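Long-range contact in glutathione transferase (Phanerochaete chrysosporium, PDB 4F0C), which binds oxidized glutathione disulfide and, as a glutathione transferase of the Ure2p class, probably conjugates or reduces substrates with the help of glutathione: residues A[16-24]-A[168-179]. Numbering follows the deposited sequence.
With GDS (oxidized glutathione disulfide), chain B.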
loop_
_atom_site.group_PDB
_atom_site.type_symbol
_atom_site.label_atom_id
_atom_site.label_comp_id
_atom_site.label_asym_id
_atom_site.label_seq_id
_atom_site.Cartn_x
_atom_site.Cartn_y
_atom_site.Cartn_z
ATOM N N PRO A 16 11.208 10.139 0.609
ATOM C CA PRO A 16 10.014 10.955 0.307
ATOM C C PRO A 16 8.895 10.858 1.318
ATOM O O PRO A 16 8.184 11.838 1.525
ATOM C CB PRO A 16 9.547 10.379 -1.056
ATOM C CG PRO A 16 10.839 9.924 -1.685
ATOM C CD PRO A 16 11.578 9.277 -0.523
ATOM N N ASN A 17 8.700 9.691 1.946
ATOM C CA ASN A 17 7.387 9.403 2.508
ATOM C C ASN A 17 6.881 10.288 3.652
ATOM O O ASN A 17 5.685 10.572 3.736
ATOM C CB ASN A 17 7.306 7.921 2.893
ATOM C CG ASN A 17 7.223 7.042 1.676
ATOM O OD1 ASN A 17 6.346 7.242 0.839
ATOM N ND2 ASN A 17 8.170 6.146 1.518
ATOM N N GLY A 18 7.760 10.710 4.550
ATOM C CA GLY A 18 7.271 11.555 5.631
ATOM C C GLY A 18 6.755 12.906 5.148
ATOM O O GLY A 18 6.006 13.583 5.862
ATOM N N TRP A 19 7.168 13.316 3.951
ATOM C CA TRP A 19 6.810 14.662 3.446
ATOM C C TRP A 19 5.333 14.772 3.076
ATOM O O TRP A 19 4.788 15.870 3.064
ATOM C CB TRP A 19 7.750 15.087 2.286
ATOM C CG TRP A 19 9.138 15.244 2.860
ATOM C CD1 TRP A 19 10.171 14.325 2.811
ATOM C CD2 TRP A 19 9.602 16.329 3.695
ATOM N NE1 TRP A 19 11.252 14.806 3.529
ATOM C CE2 TRP A 19 10.932 16.027 4.075
ATOM C CE3 TRP A 19 9.037 17.542 4.120
ATOM C CZ2 TRP A 19 11.694 16.881 4.895
ATOM C CZ3 TRP A 19 9.811 18.397 4.934
ATOM C CH2 TRP A 19 11.113 18.049 5.317
ATOM N N LYS A 20 4.675 13.637 2.802
ATOM C CA LYS A 20 3.220 13.651 2.637
ATOM C C LYS A 20 2.566 14.209 3.884
ATOM O O LYS A 20 1.616 15.004 3.806
ATOM C CB LYS A 20 2.650 12.230 2.479
ATOM C CG LYS A 20 3.197 11.420 1.286
ATOM C CD LYS A 20 2.614 9.995 1.426
ATOM C CE LYS A 20 3.369 8.964 0.566
ATOM N NZ LYS A 20 2.839 7.582 0.900
ATOM N N VAL A 21 3.039 13.738 5.041
ATOM C CA VAL A 21 2.455 14.133 6.310
ATOM C C VAL A 21 2.816 15.588 6.615
ATOM O O VAL A 21 1.974 16.344 7.057
ATOM C CB VAL A 21 2.955 13.238 7.449
ATOM C CG1 VAL A 21 2.343 13.667 8.768
ATOM C CG2 VAL A 21 2.558 11.762 7.143
ATOM N N ASP A 22 4.084 15.949 6.425
ATOM C CA ASP A 22 4.486 17.355 6.557
ATOM C C ASP A 22 3.558 18.283 5.736
ATOM O O ASP A 22 3.081 19.308 6.243
ATOM C CB ASP A 22 5.954 17.491 6.123
ATOM C CG ASP A 22 6.492 18.918 6.261
ATOM O OD1 ASP A 22 6.277 19.751 5.341
ATOM O OD2 ASP A 22 7.141 19.183 7.287
ATOM N N MET A 23 3.303 17.931 4.468
ATOM C CA MET A 23 2.398 18.734 3.617
ATOM C C MET A 23 1.012 18.906 4.253
ATOM O O MET A 23 0.497 20.013 4.322
ATOM C CB MET A 23 2.202 18.064 2.256
ATOM C CG MET A 23 3.386 18.232 1.330
ATOM S SD MET A 23 3.264 17.240 -0.177
ATOM C CE MET A 23 4.950 17.450 -0.781
ATOM N N LEU A 24 0.412 17.801 4.696
ATOM C CA LEU A 24 -0.931 17.872 5.287
ATOM C C LEU A 24 -0.963 18.699 6.564
ATOM O O LEU A 24 -1.886 19.487 6.777
ATOM C CB LEU A 24 -1.524 16.464 5.531
ATOM C CG LEU A 24 -2.885 16.477 6.272
ATOM C CD1 LEU A 24 -3.930 17.178 5.385
ATOM C CD2 LEU A 24 -3.309 15.034 6.522
ATOM N N ILE A 168 -6.627 14.352 0.657
ATOM C CA ILE A 168 -5.375 13.663 0.913
ATOM C C ILE A 168 -5.088 12.593 -0.153
ATOM O O ILE A 168 -3.936 12.200 -0.302
ATOM C CB ILE A 168 -5.319 13.050 2.337
ATOM C CG1 ILE A 168 -6.607 12.234 2.637
ATOM C CG2 ILE A 168 -5.146 14.192 3.358
ATOM C CD1 ILE A 168 -6.428 11.245 3.845
ATOM N N ALA A 169 -6.108 12.144 -0.896
ATOM C CA ALA A 169 -5.804 11.204 -1.995
ATOM C C ALA A 169 -4.852 11.883 -2.975
ATOM O O ALA A 169 -3.843 11.298 -3.341
ATOM C CB ALA A 169 -7.048 10.699 -2.718
ATOM N N ASP A 170 -5.143 13.125 -3.367
ATOM C CA ASP A 170 -4.255 13.838 -4.294
ATOM C C ASP A 170 -2.925 14.131 -3.638
ATOM O O ASP A 170 -1.858 13.927 -4.241
ATOM C CB ASP A 170 -4.895 15.162 -4.770
ATOM C CG ASP A 170 -6.317 14.961 -5.277
ATOM O OD1 ASP A 170 -6.460 14.554 -6.452
ATOM O OD2 ASP A 170 -7.272 15.158 -4.485
ATOM N N ILE A 171 -2.981 14.610 -2.391
ATOM C CA ILE A 171 -1.759 15.068 -1.737
ATOM C C ILE A 171 -0.771 13.914 -1.584
ATOM O O ILE A 171 0.445 14.103 -1.716
ATOM C CB ILE A 171 -2.057 15.708 -0.360
ATOM C CG1 ILE A 171 -2.906 16.984 -0.547
ATOM C CG2 ILE A 171 -0.750 16.038 0.405
ATOM C CD1 ILE A 171 -3.422 17.547 0.800
ATOM N N SER A 172 -1.302 12.716 -1.344
ATOM C CA SER A 172 -0.464 11.548 -1.068
ATOM C C SER A 172 0.478 11.204 -2.222
ATOM O O SER A 172 1.522 10.601 -1.994
ATOM C CB SER A 172 -1.344 10.319 -0.713
ATOM O OG SER A 172 -1.941 9.807 -1.904
ATOM N N PHE A 173 0.128 11.608 -3.448
ATOM C CA PHE A 173 0.935 11.292 -4.634
ATOM C C PHE A 173 2.043 12.296 -4.920
ATOM O O PHE A 173 2.929 12.025 -5.747
ATOM C CB PHE A 173 0.060 11.245 -5.914
ATOM C CG PHE A 173 -0.776 10.005 -6.049
ATOM C CD1 PHE A 173 -0.328 8.935 -6.803
ATOM C CD2 PHE A 173 -2.036 9.925 -5.465
ATOM C CE1 PHE A 173 -1.111 7.788 -6.939
ATOM C CE2 PHE A 173 -2.818 8.790 -5.594
ATOM C CZ PHE A 173 -2.361 7.715 -6.356
ATOM N N VAL A 174 1.975 13.465 -4.285
ATOM C CA VAL A 174 2.794 14.592 -4.721
ATOM C C VAL A 174 4.288 14.311 -4.591
ATOM O O VAL A 174 5.035 14.509 -5.553
ATOM C CB VAL A 174 2.424 15.891 -3.958
ATOM C CG1 VAL A 174 3.436 16.998 -4.290
ATOM C CG2 VAL A 174 1.006 16.327 -4.359
ATOM N N ILE A 175 4.732 13.855 -3.414
ATOM C CA ILE A 175 6.189 13.801 -3.177
ATOM C C ILE A 175 6.902 12.800 -4.110
ATOM O O ILE A 175 7.940 13.142 -4.701
ATOM C CB ILE A 175 6.582 13.618 -1.685
ATOM C CG1 ILE A 175 8.088 13.875 -1.482
ATOM C CG2 ILE A 175 6.156 12.228 -1.147
ATOM C CD1 ILE A 175 8.516 15.352 -1.636
ATOM N N TRP A 176 6.324 11.610 -4.298
ATOM C CA TRP A 176 6.937 10.652 -5.224
ATOM C C TRP A 176 6.850 11.107 -6.681
ATOM O O TRP A 176 7.749 10.810 -7.481
ATOM C CB TRP A 176 6.335 9.257 -5.075
ATOM C CG TRP A 176 6.924 8.454 -3.935
ATOM C CD1 TRP A 176 6.308 8.128 -2.749
ATOM C CD2 TRP A 176 8.240 7.873 -3.877
ATOM N NE1 TRP A 176 7.163 7.390 -1.972
ATOM C CE2 TRP A 176 8.346 7.205 -2.642
ATOM C CE3 TRP A 176 9.328 7.831 -4.769
ATOM C CZ2 TRP A 176 9.501 6.522 -2.255
ATOM C CZ3 TRP A 176 10.481 7.151 -4.387
ATOM C CH2 TRP A 176 10.558 6.504 -3.146
ATOM N N ASN A 177 5.779 11.804 -7.048
ATOM C CA ASN A 177 5.711 12.324 -8.431
ATOM C C ASN A 177 6.774 13.368 -8.678
ATOM O O ASN A 177 7.374 13.418 -9.755
ATOM C CB ASN A 177 4.315 12.860 -8.798
ATOM C CG ASN A 177 3.333 11.739 -9.112
ATOM O OD1 ASN A 177 3.739 10.613 -9.432
ATOM N ND2 ASN A 177 2.040 12.039 -9.047
ATOM N N ALA A 178 7.033 14.199 -7.671
ATOM C CA ALA A 178 8.050 15.236 -7.823
ATOM C C ALA A 178 9.421 14.569 -7.979
ATOM O O ALA A 178 10.228 14.971 -8.807
ATOM C CB ALA A 178 8.042 16.200 -6.598
ATOM N N THR A 179 9.672 13.565 -7.138
ATOM C CA THR A 179 10.888 12.760 -7.196
ATOM C C THR A 179 11.052 12.092 -8.583
ATOM O O THR A 179 12.138 12.093 -9.166
ATOM C CB THR A 179 10.799 11.672 -6.096
ATOM O OG1 THR A 179 10.613 12.303 -4.810
ATOM C CG2 THR A 179 12.029 10.820 -6.084
HETATM N N1 GDS B . 4.758 2.177 3.139
HETATM C CA1 GDS B . 5.642 3.010 4.039
HETATM C C1 GDS B . 5.022 4.443 4.281
HETATM O OE1 GDS B . 4.366 4.996 3.348
HETATM O OE2 GDS B . 5.158 4.929 5.440
HETATM C CB1 GDS B . 7.086 3.180 3.447
HETATM C CG1 GDS B . 7.976 4.029 4.384
HETATM C CD1 GDS B . 9.378 4.017 3.861
HETATM O O1 GDS B . 9.740 3.455 2.841
HETATM N N2 GDS B . 10.270 4.722 4.644
HETATM C CA2 GDS B . 11.704 4.799 4.303
HETATM C C2 GDS B . 12.534 4.213 5.419
HETATM O O2 GDS B . 12.253 4.469 6.594
HETATM C CB2 GDS B . 12.167 6.270 4.190
HETATM S SG2 GDS B . 11.494 7.012 2.687
HETATM N N3 GDS B . 13.615 3.489 5.061
HETATM C CA3 GDS B . 14.467 2.945 6.082
HETATM C C3 GDS B . 14.798 1.485 5.791
HETATM O OE3 GDS B . 15.716 0.951 6.451
HETATM O OE4 GDS B . 14.067 0.926 4.954
HETATM N N4 GDS B . 9.790 3.034 0.014
HETATM C CA4 GDS B . 8.747 2.336 -0.751
HETATM C C4 GDS B . 7.389 3.054 -0.493
HETATM O OE5 GDS B . 7.397 4.292 -0.273
HETATM O OE6 GDS B . 6.378 2.324 -0.542
HETATM C C5 GDS B . 11.070 3.137 -0.473
HETATM O O5 GDS B . 11.428 2.673 -1.556
HETATM C CA5 GDS B . 12.091 3.891 0.370
HETATM N N5 GDS B . 13.464 3.371 0.114
HETATM C CB5 GDS B . 11.996 5.374 -0.004
HETATM S SG5 GDS B . 12.918 6.403 1.202
HETATM C CA6 GDS B . 15.211 0.065 1.872
HETATM C C6 GDS B . 15.414 -0.799 0.563
HETATM O OE7 GDS B . 16.110 -1.834 0.635
HETATM O OE8 GDS B . 14.845 -0.391 -0.472
HETATM N N6 GDS B . 15.489 -0.746 3.058
HETATM C CB6 GDS B . 16.147 1.304 1.756
HETATM C CG6 GDS B . 15.620 2.361 0.774
HETATM C CD6 GDS B . 14.232 2.841 1.179
HETATM O O6 GDS B . 13.772 2.824 2.326
#
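Pro16 lies over one face of the Trp176 indole, and Asn17 bonds to that ring's edge. The contact joins the two domains of the GST fold: the thioredoxin-like domain gives the turn and start of helix 18-28, and the helical domain gives 168-179. Pro16 CG sits 3.6 Å from the centroid of the six-membered ring, 7° off its normal, a CH-pi contact. Trp176 NE1 donates to Asn17 OD1 at 2.9 Å. The acceptor is close to the indole plane, but the donor stands above the plane of the amide carbonyl. Asn17 ND2 in turn donates to OE5 of the bound glutathione disulfide, at 2.7 Å. The indole thus probably helps hold the amide that bonds the ligand. Replacing Trp176 with an alanine would probably leave Asn17 OD1 without this donor and the amide freer to turn. Next to this site, Ile175 packs against Pro16. Its CG1 is anti to the backbone N (chi1 -168°) and meets Pro16 CB at 3.8 Å. Lys20 runs extended past Ser172 O, and its NZ is held by Ser74, Asp75 and Gln109. Farther along, the Met23 methyl CE packs on Val174 CG1. Helix 211-227 flanks this region, touching Met23 and Ile175. At the far end, both methyls of Leu24, CD1 and CD2, rest against Ile168 CG2, each at 3.8 Å.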